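Local coordinates for protein FACT-Spt16 (Cicer arietinum, PDB 5CE6) that probably acts within the FACT complex as a histone chaperone that binds histones H3-H4 during transcription, at residues 54-59 against 72-77; 245-248 against 253-256; 322-327 against 365-370; 338-343 against 440-445. All coordinates share one frame; numbering follows the deposited sequence.

In the fold
From the N terminus, contact 1 closes the short connection between strand 53-58 and helix 69-78 in the N-terminal lobe, laying the helix on one face of the mixed sheet. Contact 2 closes the shortest loop of the four, folding the chain after helix 237-249 back onto that helix. These two close in series before contacts 3 and 4 open; contacts 2 and 3 lie in the metallopeptidase-like part. Contacts 3 and 4 share helix 323-342 and cross along the sequence: its start meets the loop 365-370 beyond helix 349-363, and its last turn and Leu343 meet edge strand 440-442. Their centres lie about 23 Å apart, whereas those of contacts 1 and 3 are about 44 Å apart.

Contact 1: 54-59 against 72-77; sequences IAVACP and ALFLWL
Val56 meets Leu73 and Phe74, and Cys58 meets Phe74, through apolar and sulfur-aromatic contacts. In the aliphatic group, Val56 CG1 meets Leu73 CD2 at 3.6 Å, the two side chains crossing at about a right angle. Val56 CG2 lies between Leu73 CD2 and the Phe74 ring, reaching Phe74 CE2 at 3.7 Å as valine and phenylalanine slide past each other in opposite directions. Leu73 brings its branched end to the strand with CG anti to the backbone N (chi1 -179°).

The pairing joins a sheet to the helix packed on it: strand 53-58, an inner strand of the six-stranded mixed sheet of the N-terminal lobe, is crossed by helix 69-78 with a segment angle of 100° and an axis separation of 9.5 Å. Phe191 of helix 188-196 also touches both Val56 and Leu73, and Met87 on the adjoining strand 85-89 touches Phe74.

The sulfur-aromatic group is one pair. Cys58 SG approaches the ring obliquely, 3.4 Å from Phe74 CD2. The sulfur stands 63° off the ring normal. A serine in place of Phe74 would probably leave Cys58 SG without its aromatic partner and open a gap beside Val56 CG2. All four residues are buried, and Cys58 is tied by backbone hydrogen bonding to Thr85 on strand 85-89.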
loop_
_atom_site.group_PDB
_atom_site.type_symbol
_atom_site.label_atom_id
_atom_site.label_comp_id
_atom_site.label_asym_id
_atom_site.label_seq_id
_atom_site.Cartn_x
_atom_site.Cartn_y
_atom_site.Cartn_z
ATOM N N ILE A 54 -17.047 13.977 9.617
ATOM C CA ILE A 54 -15.894 13.611 8.794
ATOM C C ILE A 54 -16.284 13.578 7.323
ATOM O O ILE A 54 -17.272 12.938 6.955
ATOM C CB ILE A 54 -15.332 12.226 9.195
ATOM C CG1 ILE A 54 -14.811 12.269 10.635
ATOM C CG2 ILE A 54 -14.231 11.776 8.227
ATOM C CD1 ILE A 54 -14.553 10.907 11.229
ATOM N N ALA A 55 -15.515 14.279 6.492
ATOM C CA ALA A 55 -15.805 14.370 5.063
ATOM C C ALA A 55 -14.742 13.638 4.272
ATOM O O ALA A 55 -13.542 13.879 4.461
ATOM C CB ALA A 55 -15.865 15.835 4.619
ATOM N N VAL A 56 -15.171 12.739 3.389
ATOM C CA VAL A 56 -14.236 12.095 2.470
ATOM C C VAL A 56 -14.740 12.322 1.054
ATOM O O VAL A 56 -15.951 12.403 0.824
ATOM C CB VAL A 56 -14.041 10.578 2.752
ATOM C CG1 VAL A 56 -13.745 10.337 4.228
ATOM C CG2 VAL A 56 -15.255 9.773 2.315
ATOM N N ALA A 57 -13.816 12.442 0.107
ATOM C CA ALA A 57 -14.199 12.755 -1.266
ATOM C C ALA A 57 -13.235 12.129 -2.262
ATOM O O ALA A 57 -12.018 12.149 -2.057
ATOM C CB ALA A 57 -14.276 14.263 -1.467
ATOM N N CYS A 58 -13.786 11.558 -3.326
ATOM C CA CYS A 58 -12.998 10.886 -4.350
ATOM C C CYS A 58 -13.191 11.567 -5.694
ATOM O O CYS A 58 -14.300 11.955 -6.037
ATOM C CB CYS A 58 -13.409 9.423 -4.454
ATOM S SG CYS A 58 -13.020 8.523 -2.959
ATOM N N PRO A 59 -12.100 11.713 -6.461
ATOM C CA PRO A 59 -12.096 12.394 -7.756
ATOM C C PRO A 59 -12.683 11.526 -8.866
ATOM O O PRO A 59 -12.951 10.353 -8.634
ATOM C CB PRO A 59 -10.596 12.633 -8.008
ATOM C CG PRO A 59 -9.937 11.517 -7.339
ATOM C CD PRO A 59 -10.757 11.226 -6.097
ATOM N N ALA A 72 -9.788 4.164 -0.389
ATOM C CA ALA A 72 -9.711 3.011 0.499
ATOM C C ALA A 72 -10.907 2.913 1.447
ATOM O O ALA A 72 -11.411 1.818 1.700
ATOM C CB ALA A 72 -8.401 3.033 1.276
ATOM N N LEU A 73 -11.370 4.046 1.970
ATOM C CA LEU A 73 -12.542 4.026 2.844
ATOM C C LEU A 73 -13.785 3.528 2.111
ATOM O O LEU A 73 -14.520 2.688 2.636
ATOM C CB LEU A 73 -12.802 5.395 3.480
ATOM C CG LEU A 73 -14.008 5.403 4.418
ATOM C CD1 LEU A 73 -13.800 4.451 5.585
ATOM C CD2 LEU A 73 -14.334 6.808 4.912
ATOM N N PHE A 74 -14.033 4.054 0.909
ATOM C CA PHE A 74 -15.143 3.558 0.102
ATOM C C PHE A 74 -15.045 2.061 -0.178
ATOM O O PHE A 74 -16.034 1.352 -0.062
ATOM C CB PHE A 74 -15.266 4.322 -1.218
ATOM C CG PHE A 74 -15.958 5.643 -1.096
ATOM C CD1 PHE A 74 -17.348 5.713 -1.089
ATOM C CD2 PHE A 74 -15.231 6.816 -1.037
ATOM C CE1 PHE A 74 -17.999 6.935 -0.995
ATOM C CE2 PHE A 74 -15.871 8.050 -0.951
ATOM C CZ PHE A 74 -17.253 8.110 -0.930
ATOM N N LEU A 75 -13.857 1.586 -0.553
ATOM C CA LEU A 75 -13.647 0.156 -0.782
ATOM C C LEU A 75 -13.864 -0.659 0.492
ATOM O O LEU A 75 -14.473 -1.735 0.469
ATOM C CB LEU A 75 -12.226 -0.084 -1.332
ATOM C CG LEU A 75 -12.046 0.347 -2.791
ATOM C CD1 LEU A 75 -10.573 0.391 -3.165
ATOM C CD2 LEU A 75 -12.778 -0.613 -3.709
ATOM N N TRP A 76 -13.359 -0.145 1.607
ATOM C CA TRP A 76 -13.462 -0.829 2.888
ATOM C C TRP A 76 -14.915 -0.926 3.319
ATOM O O TRP A 76 -15.399 -1.991 3.712
ATOM C CB TRP A 76 -12.644 -0.063 3.932
ATOM C CG TRP A 76 -12.562 -0.708 5.285
ATOM C CD1 TRP A 76 -11.840 -1.822 5.627
ATOM C CD2 TRP A 76 -13.183 -0.247 6.489
ATOM N NE1 TRP A 76 -11.996 -2.090 6.967
ATOM C CE2 TRP A 76 -12.810 -1.133 7.520
ATOM C CE3 TRP A 76 -14.024 0.831 6.792
ATOM C CZ2 TRP A 76 -13.259 -0.978 8.833
ATOM C CZ3 TRP A 76 -14.457 0.990 8.091
ATOM C CH2 TRP A 76 -14.082 0.087 9.097
ATOM N N LEU A 77 -15.624 0.192 3.213
ATOM C CA LEU A 77 -16.988 0.279 3.719
ATOM C C LEU A 77 -17.997 -0.392 2.778
ATOM O O LEU A 77 -18.883 -1.141 3.223
ATOM C CB LEU A 77 -17.356 1.755 3.933
ATOM C CG LEU A 77 -18.323 2.179 5.039
ATOM C CD1 LEU A 77 -17.928 1.583 6.384
ATOM C CD2 LEU A 77 -18.362 3.697 5.138
#

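Contact 2: 245-248 against 253-256; sequences EKVI and KVNC
Val247 turns CG1 anti to its own nitrogen (chi1 175°), which carries this methyl to Val254; there, chi1 of -76° sets CG1 anti to the carbonyl carbon and presents it in return. The two methyls, Val247 CG1 and Val254 CG1, come within 3.5 Å, and the side chains cross at about a right angle. The second branch of Val254 joins in, with CG2 3.9 Å from Val247 CG1, so a single methyl of the helix residue rests against both branches of its partner.

Lys253 adds the start of its side chain: its CB lies 4.2 Å from Val247 CG1. Beyond CG the lysine is extended and lies in an exposed position. Its ammonium NZ stands 5.8 Å from Lys246 NZ, two like charges near each other without touching, and Lys246 NZ has a salt-bridge partner in Glu243, one turn back along the helix. That pairing is likely to soften any repulsion between the lysines.

The contact is thus a small apolar closure with a charged outer margin, made as the chain leaves helix 237-249 and doubles back. Val247 and Val254 are both buried. Helix 200-230 packs against this region, its Val216 and Phe220 touching Val247 and its Leu212 touching Cys256, while the next residue of the helix, Ile248, packs on strands 263-265 and 296-306.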
loop_
_atom_site.group_PDB
_atom_site.type_symbol
_atom_site.label_atom_id
_atom_site.label_comp_id
_atom_site.label_asym_id
_atom_site.label_seq_id
_atom_site.Cartn_x
_atom_site.Cartn_y
_atom_site.Cartn_z
ATOM N N GLU A 245 3.390 -7.751 -16.016
ATOM C CA GLU A 245 2.004 -7.295 -15.892
ATOM C C GLU A 245 1.028 -8.297 -16.480
ATOM O O GLU A 245 0.015 -8.627 -15.861
ATOM C CB GLU A 245 1.803 -5.966 -16.619
ATOM C CG GLU A 245 1.917 -4.732 -15.749
ATOM C CD GLU A 245 1.368 -3.493 -16.444
ATOM O OE1 GLU A 245 0.253 -3.567 -17.003
ATOM O OE2 GLU A 245 2.055 -2.453 -16.435
ATOM N N LYS A 246 1.321 -8.755 -17.694
ATOM C CA LYS A 246 0.444 -9.689 -18.391
ATOM C C LYS A 246 0.226 -10.974 -17.603
ATOM O O LYS A 246 -0.873 -11.530 -17.591
ATOM C CB LYS A 246 1.011 -10.026 -19.767
ATOM C CG LYS A 246 0.995 -8.859 -20.718
ATOM C CD LYS A 246 1.207 -9.324 -22.151
ATOM C CE LYS A 246 2.576 -8.935 -22.679
ATOM N NZ LYS A 246 2.767 -9.382 -24.097
ATOM N N VAL A 247 1.281 -11.445 -16.952
ATOM C CA VAL A 247 1.202 -12.675 -16.168
ATOM C C VAL A 247 0.373 -12.468 -14.898
ATOM O O VAL A 247 -0.392 -13.347 -14.492
ATOM C CB VAL A 247 2.608 -13.205 -15.830
ATOM C CG1 VAL A 247 2.515 -14.395 -14.921
ATOM C CG2 VAL A 247 3.350 -13.584 -17.106
ATOM N N ILE A 248 0.525 -11.309 -14.267
ATOM C CA ILE A 248 -0.285 -10.979 -13.094
ATOM C C ILE A 248 -1.770 -10.965 -13.447
ATOM O O ILE A 248 -2.584 -11.582 -12.753
ATOM C CB ILE A 248 0.116 -9.620 -12.487
ATOM C CG1 ILE A 248 1.540 -9.683 -11.930
ATOM C CG2 ILE A 248 -0.839 -9.219 -11.377
ATOM C CD1 ILE A 248 2.088 -8.327 -11.587
ATOM N N LYS A 253 -1.415 -17.900 -16.509
ATOM C CA LYS A 253 -0.083 -17.966 -17.110
ATOM C C LYS A 253 0.995 -18.489 -16.155
ATOM O O LYS A 253 2.098 -18.831 -16.586
ATOM C CB LYS A 253 0.326 -16.605 -17.688
ATOM C CG LYS A 253 -0.445 -16.196 -18.938
ATOM C CD LYS A 253 0.400 -15.308 -19.840
ATOM C CE LYS A 253 -0.214 -15.173 -21.230
ATOM N NZ LYS A 253 0.717 -14.472 -22.159
ATOM N N VAL A 254 0.681 -18.535 -14.862
ATOM C CA VAL A 254 1.546 -19.202 -13.891
ATOM C C VAL A 254 0.780 -20.191 -13.013
ATOM O O VAL A 254 1.200 -20.478 -11.892
ATOM C CB VAL A 254 2.311 -18.204 -12.983
ATOM C CG1 VAL A 254 3.467 -17.577 -13.734
ATOM C CG2 VAL A 254 1.372 -17.145 -12.412
ATOM N N ASN A 255 -0.335 -20.707 -13.530
ATOM C CA ASN A 255 -1.160 -21.677 -12.810
ATOM C C ASN A 255 -1.490 -21.236 -11.388
ATOM O O ASN A 255 -0.999 -21.820 -10.422
ATOM C CB ASN A 255 -0.477 -23.046 -12.782
ATOM N N CYS A 256 -2.312 -20.204 -11.256
ATOM C CA CYS A 256 -2.594 -19.656 -9.937
ATOM C C CYS A 256 -3.927 -20.093 -9.328
ATOM O O CYS A 256 -4.009 -20.330 -8.120
ATOM C CB CYS A 256 -2.515 -18.135 -9.970
ATOM S SG CYS A 256 -2.682 -17.390 -8.354
#

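Contact 3: 322-327 against 365-370; sequences DPIQSK and PDMVSC
The first turn of helix 323-342, opened by a capping box, is met here by the loop 365-370 that follows helix 349-363 in the metallopeptidase-like part of the chain. Met367 makes the link. Its CB points toward the helix, and the chain, extended beyond CG, ends in a methyl that lies near Ile324 and Lys327. Met367 CE is 4.1 Å from the backbone oxygen Ile324 O and 4.3 Å from the branch methyl Ile324 CG2. On the neighbouring turn Lys327 CD lies 4.2 Å from Met367 CE, the two long chains running obliquely across each other. These are loose van der Waals contacts, and the lysine contributes its aliphatic part.

Lys327 has CG anti to the backbone N (chi1 175°) and every later torsion extended, which carries NZ past the methionine to a weak hydrogen bond with the carbonyl oxygen of Asp363. Met367 itself is buried, with Val360 of helix 349-363 and Phe410 and Leu413 of strand 403-414 packed around it.

The capping box closes the N-terminal end of the same turn. Gln325 OE1 accepts from Asp322 N, and Asp322 OD1 in turn accepts from Gln325 N and, weakly, from Ile324 N. The other carboxylate oxygen, Asp322 OD2, is held by the backbone N-H of Glu416, and Gln325 NE2 donates to the backbone oxygen of Ala295, a residue of the potassium site. The bond from Gln325 N to Asp322 OD1 is short and nearly straight, 2.8 Å with an N-H...O angle of 174°.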
loop_
_atom_site.group_PDB
_atom_site.type_symbol
_atom_site.label_atom_id
_atom_site.label_comp_id
_atom_site.label_asym_id
_atom_site.label_seq_id
_atom_site.Cartn_x
_atom_site.Cartn_y
_atom_site.Cartn_z
ATOM N N ASP A 322 30.772 -9.382 -7.225
ATOM C CA ASP A 322 32.076 -9.151 -6.622
ATOM C C ASP A 322 31.969 -9.303 -5.100
ATOM O O ASP A 322 30.866 -9.487 -4.578
ATOM C CB ASP A 322 32.688 -7.814 -7.100
ATOM C CG ASP A 322 32.029 -6.579 -6.499
ATOM O OD1 ASP A 322 31.482 -6.624 -5.383
ATOM O OD2 ASP A 322 32.093 -5.519 -7.164
ATOM N N PRO A 323 33.100 -9.273 -4.381
ATOM C CA PRO A 323 32.999 -9.540 -2.941
ATOM C C PRO A 323 32.152 -8.542 -2.151
ATOM O O PRO A 323 31.570 -8.934 -1.134
ATOM C CB PRO A 323 34.454 -9.471 -2.481
ATOM C CG PRO A 323 35.211 -9.911 -3.656
ATOM C CD PRO A 323 34.508 -9.313 -4.830
ATOM N N ILE A 324 32.083 -7.290 -2.602
ATOM C CA ILE A 324 31.347 -6.273 -1.867
ATOM C C ILE A 324 29.859 -6.470 -2.106
ATOM O O ILE A 324 29.048 -6.400 -1.174
ATOM C CB ILE A 324 31.771 -4.859 -2.291
ATOM C CG1 ILE A 324 33.266 -4.661 -2.020
ATOM C CG2 ILE A 324 30.950 -3.807 -1.555
ATOM C CD1 ILE A 324 33.786 -3.286 -2.364
ATOM N N GLN A 325 29.505 -6.736 -3.360
ATOM C CA GLN A 325 28.101 -6.983 -3.719
ATOM C C GLN A 325 27.588 -8.220 -2.985
ATOM O O GLN A 325 26.457 -8.240 -2.510
ATOM C CB GLN A 325 27.956 -7.168 -5.229
ATOM C CG GLN A 325 28.250 -5.904 -6.068
ATOM C CD GLN A 325 28.406 -6.204 -7.545
ATOM O OE1 GLN A 325 28.829 -7.298 -7.927
ATOM N NE2 GLN A 325 28.082 -5.223 -8.391
ATOM N N SER A 326 28.438 -9.244 -2.877
ATOM C CA SER A 326 28.053 -10.491 -2.240
ATOM C C SER A 326 27.850 -10.287 -0.750
ATOM O O SER A 326 26.840 -10.720 -0.187
ATOM C CB SER A 326 29.142 -11.554 -2.444
ATOM O OG SER A 326 29.296 -11.867 -3.814
ATOM N N LYS A 327 28.831 -9.652 -0.109
ATOM C CA LYS A 327 28.741 -9.368 1.320
ATOM C C LYS A 327 27.524 -8.501 1.624
ATOM O O LYS A 327 26.761 -8.787 2.546
ATOM C CB LYS A 327 29.998 -8.657 1.827
ATOM C CG LYS A 327 29.884 -8.247 3.298
ATOM C CD LYS A 327 31.117 -7.517 3.824
ATOM C CE LYS A 327 30.900 -7.099 5.283
ATOM N NZ LYS A 327 32.030 -6.326 5.872
ATOM N N PRO A 365 29.824 -2.128 9.275
ATOM C CA PRO A 365 29.585 -0.779 9.800
ATOM C C PRO A 365 29.682 0.319 8.740
ATOM O O PRO A 365 28.959 1.315 8.818
ATOM C CB PRO A 365 30.676 -0.621 10.864
ATOM C CG PRO A 365 31.705 -1.665 10.532
ATOM C CD PRO A 365 30.921 -2.806 9.986
ATOM N N ASP A 366 30.534 0.122 7.740
ATOM C CA ASP A 366 30.701 1.121 6.690
ATOM C C ASP A 366 29.505 1.183 5.735
ATOM O O ASP A 366 29.380 2.126 4.953
ATOM C CB ASP A 366 31.996 0.870 5.920
ATOM C CG ASP A 366 33.219 0.887 6.819
ATOM O OD1 ASP A 366 33.226 1.654 7.811
ATOM O OD2 ASP A 366 34.174 0.132 6.534
ATOM N N MET A 367 28.624 0.188 5.803
ATOM C CA MET A 367 27.446 0.163 4.940
ATOM C C MET A 367 26.197 0.745 5.603
ATOM O O MET A 367 25.173 0.923 4.945
ATOM C CB MET A 367 27.133 -1.265 4.476
ATOM C CG MET A 367 28.189 -1.895 3.585
ATOM S SD MET A 367 27.603 -3.505 3.030
ATOM C CE MET A 367 29.102 -4.170 2.291
ATOM N N VAL A 368 26.282 1.036 6.899
ATOM C CA VAL A 368 25.121 1.536 7.639
ATOM C C VAL A 368 24.502 2.757 6.968
ATOM O O VAL A 368 23.282 2.851 6.825
ATOM C CB VAL A 368 25.470 1.881 9.099
ATOM C CG1 VAL A 368 24.337 2.657 9.744
ATOM C CG2 VAL A 368 25.763 0.615 9.890
ATOM N N SER A 369 25.349 3.682 6.527
ATOM C CA SER A 369 24.872 4.912 5.893
ATOM C C SER A 369 24.097 4.677 4.596
ATOM O O SER A 369 23.369 5.561 4.139
ATOM C CB SER A 369 26.036 5.878 5.641
ATOM O OG SER A 369 26.983 5.301 4.763
ATOM N N CYS A 370 24.229 3.487 4.011
ATOM C CA CYS A 370 23.532 3.202 2.768
ATOM C C CYS A 370 22.211 2.483 2.988
ATOM O O CYS A 370 21.462 2.280 2.049
ATOM C CB CYS A 370 24.401 2.373 1.829
ATOM S SG CYS A 370 25.863 3.264 1.221
#

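Contact 4: 338-343 against 440-445; sequences AVIGSL and TDVVTS
Thr440 OG1 lies 3.0 Å from Leu343 O, the one polar approach between Leu343, in the loop following helix 323-342, and strand 440-442; a hydrogen bond from the hydroxyl is possible here, though its proton has another acceptor within reach. The threonine methyl turns to Ile340, with Thr440 CG2 4.3 Å from Ile340 CG2 and 4.2 Å from Ile340 O. Two residues along the strand, Val442 CG2 meets the same Ile340 CG2 at 4.0 Å, the side chains crossing at about a right angle. Ile340 offers this methyl because CG2 stands anti to the backbone N, with CG1 at chi1 -67°.

Further out, strand 440-442 is the edge of the four-stranded antiparallel sheet, bound to strand 424-435 through the backbones of Asp441 and Ile434. Ile433 of that strand touches both Leu343 and Thr440. Ala352 of helix 349-363 also packs on Leu343. A type I turn, Val442 to Ser445, then leads the chain away.

Chemically, Thr440 is two-faced: its hydroxyl approaches the Leu343 carbonyl, while its methyl and Val442 CG2 make a loose apolar contact with Ile340 CG2.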
loop_
_atom_site.group_PDB
_atom_site.type_symbol
_atom_site.label_atom_id
_atom_site.label_comp_id
_atom_site.label_asym_id
_atom_site.label_seq_id
_atom_site.Cartn_x
_atom_site.Cartn_y
_atom_site.Cartn_z
ATOM N N ALA A 338 15.899 -9.794 10.367
ATOM C CA ALA A 338 15.861 -9.252 11.726
ATOM C C ALA A 338 14.651 -8.343 11.925
ATOM O O ALA A 338 14.041 -8.335 13.000
ATOM C CB ALA A 338 17.170 -8.515 12.071
ATOM N N VAL A 339 14.304 -7.572 10.895
ATOM C CA VAL A 339 13.089 -6.772 10.962
ATOM C C VAL A 339 11.888 -7.685 11.105
ATOM O O VAL A 339 11.034 -7.472 11.972
ATOM C CB VAL A 339 12.914 -5.877 9.722
ATOM C CG1 VAL A 339 11.612 -5.099 9.806
ATOM C CG2 VAL A 339 14.080 -4.912 9.624
ATOM N N ILE A 340 11.820 -8.699 10.250
ATOM C CA ILE A 340 10.679 -9.622 10.269
ATOM C C ILE A 340 10.557 -10.298 11.629
ATOM O O ILE A 340 9.455 -10.412 12.193
ATOM C CB ILE A 340 10.810 -10.666 9.142
ATOM C CG1 ILE A 340 10.679 -9.970 7.779
ATOM C CG2 ILE A 340 9.762 -11.751 9.295
ATOM C CD1 ILE A 340 10.983 -10.883 6.593
ATOM N N GLY A 341 11.695 -10.727 12.167
ATOM C CA GLY A 341 11.713 -11.400 13.454
ATOM C C GLY A 341 11.336 -10.500 14.613
ATOM O O GLY A 341 10.972 -10.987 15.684
ATOM N N SER A 342 11.431 -9.190 14.410
ATOM C CA SER A 342 11.111 -8.231 15.461
ATOM C C SER A 342 9.682 -7.722 15.382
ATOM O O SER A 342 9.209 -7.052 16.297
ATOM C CB SER A 342 12.079 -7.044 15.428
ATOM O OG SER A 342 13.394 -7.444 15.749
ATOM N N LEU A 343 8.994 -8.021 14.284
ATOM C CA LEU A 343 7.605 -7.584 14.138
ATOM C C LEU A 343 6.668 -8.572 14.830
ATOM O O LEU A 343 6.137 -9.494 14.212
ATOM C CB LEU A 343 7.236 -7.396 12.665
ATOM C CG LEU A 343 7.919 -6.179 12.047
ATOM C CD1 LEU A 343 7.763 -6.188 10.538
ATOM C CD2 LEU A 343 7.354 -4.881 12.630
ATOM N N THR A 440 4.459 -15.041 13.002
ATOM C CA THR A 440 4.478 -14.074 11.925
ATOM C C THR A 440 4.647 -14.832 10.619
ATOM O O THR A 440 5.627 -15.551 10.442
ATOM C CB THR A 440 5.607 -13.073 12.152
ATOM O OG1 THR A 440 5.280 -12.262 13.290
ATOM C CG2 THR A 440 5.812 -12.181 10.919
ATOM N N ASP A 441 3.675 -14.684 9.722
ATOM C CA ASP A 441 3.634 -15.446 8.476
ATOM C C ASP A 441 4.241 -14.653 7.335
ATOM O O ASP A 441 3.759 -13.572 7.017
ATOM C CB ASP A 441 2.191 -15.794 8.102
ATOM C CG ASP A 441 1.528 -16.699 9.108
ATOM O OD1 ASP A 441 2.255 -17.387 9.854
ATOM O OD2 ASP A 441 0.278 -16.728 9.148
ATOM N N VAL A 442 5.287 -15.186 6.709
ATOM C CA VAL A 442 5.834 -14.533 5.518
ATOM C C VAL A 442 5.094 -15.148 4.340
ATOM O O VAL A 442 5.364 -16.282 3.965
ATOM C CB VAL A 442 7.333 -14.767 5.360
ATOM C CG1 VAL A 442 7.844 -14.070 4.086
ATOM C CG2 VAL A 442 8.081 -14.224 6.569
ATOM N N VAL A 443 4.142 -14.415 3.776
ATOM C CA VAL A 443 3.222 -15.013 2.807
ATOM C C VAL A 443 3.722 -14.906 1.363
ATOM O O VAL A 443 3.067 -15.378 0.436
ATOM C CB VAL A 443 1.770 -14.483 2.948
ATOM C CG1 VAL A 443 1.135 -15.016 4.222
ATOM C CG2 VAL A 443 1.729 -12.962 2.928
ATOM N N THR A 444 4.897 -14.305 1.189
ATOM C CA THR A 444 5.575 -14.300 -0.104
ATOM C C THR A 444 6.817 -15.188 -0.064
ATOM O O THR A 444 7.782 -14.953 -0.794
ATOM C CB THR A 444 6.028 -12.880 -0.478
ATOM O OG1 THR A 444 6.646 -12.278 0.668
ATOM C CG2 THR A 444 4.844 -12.024 -0.888
ATOM N N SER A 445 6.807 -16.198 0.798
ATOM C CA SER A 445 7.923 -17.138 0.852
ATOM C C SER A 445 7.924 -18.015 -0.408
ATOM O O SER A 445 6.987 -18.770 -0.641
ATOM C CB SER A 445 7.816 -18.013 2.104
ATOM O OG SER A 445 9.038 -18.686 2.351
#